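Local coordinates for protein methionine-R-sulfoxide reductase (Neisseria meningitidis, PDB 3MMH) that reduces the free R-form of methionine sulfoxide back to methionine and is built on a GAF domain, at residues A3-A8 against Y15-P20. Numbering follows the deposited sequence.
Sequences ALHFSA and YREVLP
Glu17 reaches from helix 11-27 to the N-terminal loop that precedes it and there gathers donors from His5, Ser7 and Ala8. With CG anti to the backbone N (chi1 -174°) and the chain extended beyond it, the carboxylate is carried straight out from the helix to the loop backbone. OE2 accepts three hydrogen bonds. His5 ND1 lies 2.8 Å from Glu17 OE2, exactly in the imidazole plane, and uses the anti lone pair of that oxygen; ND1 acts as the donor. The ring and carboxylate planes are turned 37° apart. Ser7 N, 3.0 Å from Glu17 OE2, and Ser7 OG, also 3.0 Å from Glu17 OE2, arrive on the syn side, both tilted out of the carboxylate plane. Glu17 OE1 is held by Ala8 N at 2.9 Å, through its syn lone pair in a nearly straight bond (165°), while Ser7 N adds a weak second bond to the same oxygen. Two consecutive backbone amides thus clasp the carboxylate, and together with His5 they should favour its ionised form. Beside this polar cluster, in one of the two conformers of Val18, CG2 meets the edge of the Phe6 ring, 3.6 Å from Phe6 CD1. Gln21, one turn further along, donates its NE2 to both His5 O and Glu17 O, adding a second link between loop and helix. The contact thus folds the N-terminal segment back along helix 11-27, where Phe6 also packs on Glu45 and Ala46 of helix 32-47, while Tyr15 and Leu19 of helix 11-27 face helix 143-165.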
loop_
_atom_site.group_PDB
_atom_site.type_symbol
_atom_site.label_atom_id
_atom_site.label_comp_id
_atom_site.label_asym_id
_atom_site.label_seq_id
_atom_site.Cartn_x
_atom_site.Cartn_y
_atom_site.Cartn_z
ATOM N N ALA A 3 4.236 -12.149 12.808
ATOM C CA ALA A 3 5.466 -12.555 12.069
ATOM C C ALA A 3 5.371 -13.827 11.235
ATOM O O ALA A 3 5.043 -14.907 11.722
ATOM C CB ALA A 3 6.684 -12.665 12.978
ATOM N N LEU A 4 5.793 -13.698 10.013
ATOM C CA LEU A 4 5.425 -14.625 8.998
ATOM C C LEU A 4 6.457 -15.651 8.729
ATOM O O LEU A 4 7.652 -15.392 8.839
ATOM C CB LEU A 4 5.217 -13.881 7.734
ATOM C CG LEU A 4 4.271 -12.743 7.706
ATOM C CD1 LEU A 4 4.535 -11.745 6.548
ATOM C CD2 LEU A 4 2.866 -13.278 7.649
ATOM N N HIS A 5 6.008 -16.848 8.364
ATOM C CA HIS A 5 6.909 -17.885 7.874
ATOM C C HIS A 5 6.541 -18.312 6.457
ATOM O O HIS A 5 5.426 -18.770 6.206
ATOM C CB HIS A 5 6.892 -19.095 8.811
ATOM C CG HIS A 5 5.540 -19.718 8.967
ATOM N ND1 HIS A 5 5.024 -20.616 8.057
ATOM C CD2 HIS A 5 4.598 -19.575 9.930
ATOM C CE1 HIS A 5 3.823 -20.998 8.451
ATOM N NE2 HIS A 5 3.540 -20.381 9.584
ATOM N N PHE A 6 7.485 -18.158 5.535
ATOM C CA PHE A 6 7.420 -18.843 4.250
ATOM C C PHE A 6 8.580 -19.820 4.086
ATOM O O PHE A 6 9.729 -19.411 3.915
ATOM C CB PHE A 6 7.420 -17.831 3.102
ATOM C CG PHE A 6 6.883 -16.481 3.485
ATOM C CD1 PHE A 6 5.581 -16.125 3.174
ATOM C CD2 PHE A 6 7.680 -15.568 4.155
ATOM C CE1 PHE A 6 5.084 -14.884 3.525
ATOM C CE2 PHE A 6 7.189 -14.326 4.509
ATOM C CZ PHE A 6 5.889 -13.984 4.193
ATOM N N SER A 7 8.272 -21.112 4.142
ATOM C CA SER A 7 9.223 -22.142 3.743
ATOM C C SER A 7 8.935 -22.618 2.323
ATOM O O SER A 7 9.846 -22.744 1.503
ATOM C CB SER A 7 9.158 -23.327 4.710
ATOM O OG SER A 7 7.836 -23.828 4.814
ATOM N N ALA A 8 7.664 -22.881 2.036
ATOM C CA ALA A 8 7.291 -23.711 0.898
ATOM C C ALA A 8 7.966 -23.210 -0.375
ATOM O O ALA A 8 8.133 -22.005 -0.567
ATOM C CB ALA A 8 5.779 -23.717 0.725
ATOM N N TYR A 15 0.621 -21.148 -0.891
ATOM C CA TYR A 15 -0.708 -20.640 -0.558
ATOM C C TYR A 15 -1.225 -21.314 0.671
ATOM O O TYR A 15 -1.842 -20.687 1.531
ATOM C CB TYR A 15 -1.690 -20.858 -1.720
ATOM C CG TYR A 15 -1.639 -19.816 -2.816
ATOM C CD1 TYR A 15 -2.107 -18.533 -2.541
ATOM C CD2 TYR A 15 -1.238 -20.103 -4.090
ATOM C CE1 TYR A 15 -2.167 -17.584 -3.547
ATOM C CE2 TYR A 15 -1.294 -19.156 -5.111
ATOM C CZ TYR A 15 -1.754 -17.887 -4.821
ATOM O OH TYR A 15 -1.873 -16.933 -5.797
ATOM N N ARG A 16 -1.129 -22.644 0.789
ATOM C CA ARG A 16 -1.645 -23.329 1.957
ATOM C C ARG A 16 -0.973 -22.874 3.243
ATOM O O ARG A 16 -1.586 -22.850 4.301
ATOM C CB ARG A 16 -1.505 -24.850 1.780
ATOM C CG ARG A 16 -2.376 -25.398 0.688
ATOM C CD ARG A 16 -2.477 -26.895 0.610
ATOM N NE ARG A 16 -1.245 -27.530 0.212
ATOM C CZ ARG A 16 -0.920 -27.904 -1.027
ATOM N NH1 ARG A 16 -1.721 -27.614 -2.032
ATOM N NH2 ARG A 16 0.254 -28.531 -1.259
ATOM N N GLU A 17 0.307 -22.540 3.147
ATOM C CA GLU A 17 1.067 -21.988 4.255
ATOM C C GLU A 17 0.704 -20.592 4.633
ATOM O O GLU A 17 0.593 -20.264 5.808
ATOM C CB GLU A 17 2.577 -22.112 3.974
ATOM C CG GLU A 17 3.508 -21.725 5.030
ATOM C CD GLU A 17 4.963 -21.925 4.708
ATOM O OE1 GLU A 17 5.310 -22.154 3.575
ATOM O OE2 GLU A 17 5.814 -21.818 5.619
ATOM N N VAL A 18 0.462 -19.744 3.631
ATOM C CA VAL A 18 0.340 -18.338 3.814
ATOM C C VAL A 18 -1.109 -17.884 4.070
ATOM O O VAL A 18 -1.322 -16.953 4.847
ATOM C CB VAL A 18 0.940 -17.650 2.641
ATOM C CG1 VAL A 18 0.552 -16.113 2.558
ATOM C CG2 VAL A 18 2.451 -17.785 2.749
ATOM N N LEU A 19 -2.108 -18.494 3.425
ATOM C CA LEU A 19 -3.495 -18.015 3.649
ATOM C C LEU A 19 -3.868 -18.035 5.120
ATOM O O LEU A 19 -4.485 -17.072 5.572
ATOM C CB LEU A 19 -4.522 -18.808 2.854
ATOM C CG LEU A 19 -4.960 -18.231 1.543
ATOM C CD1 LEU A 19 -3.969 -17.755 0.660
ATOM C CD2 LEU A 19 -5.943 -19.160 0.890
ATOM N N PRO A 20 -3.546 -19.056 5.942
ATOM C CA PRO A 20 -3.957 -19.028 7.332
ATOM C C PRO A 20 -3.231 -17.933 8.062
ATOM O O PRO A 20 -3.784 -17.367 9.027
ATOM C CB PRO A 20 -3.561 -20.423 7.849
ATOM C CG PRO A 20 -3.497 -21.257 6.591
ATOM C CD PRO A 20 -3.058 -20.375 5.532
#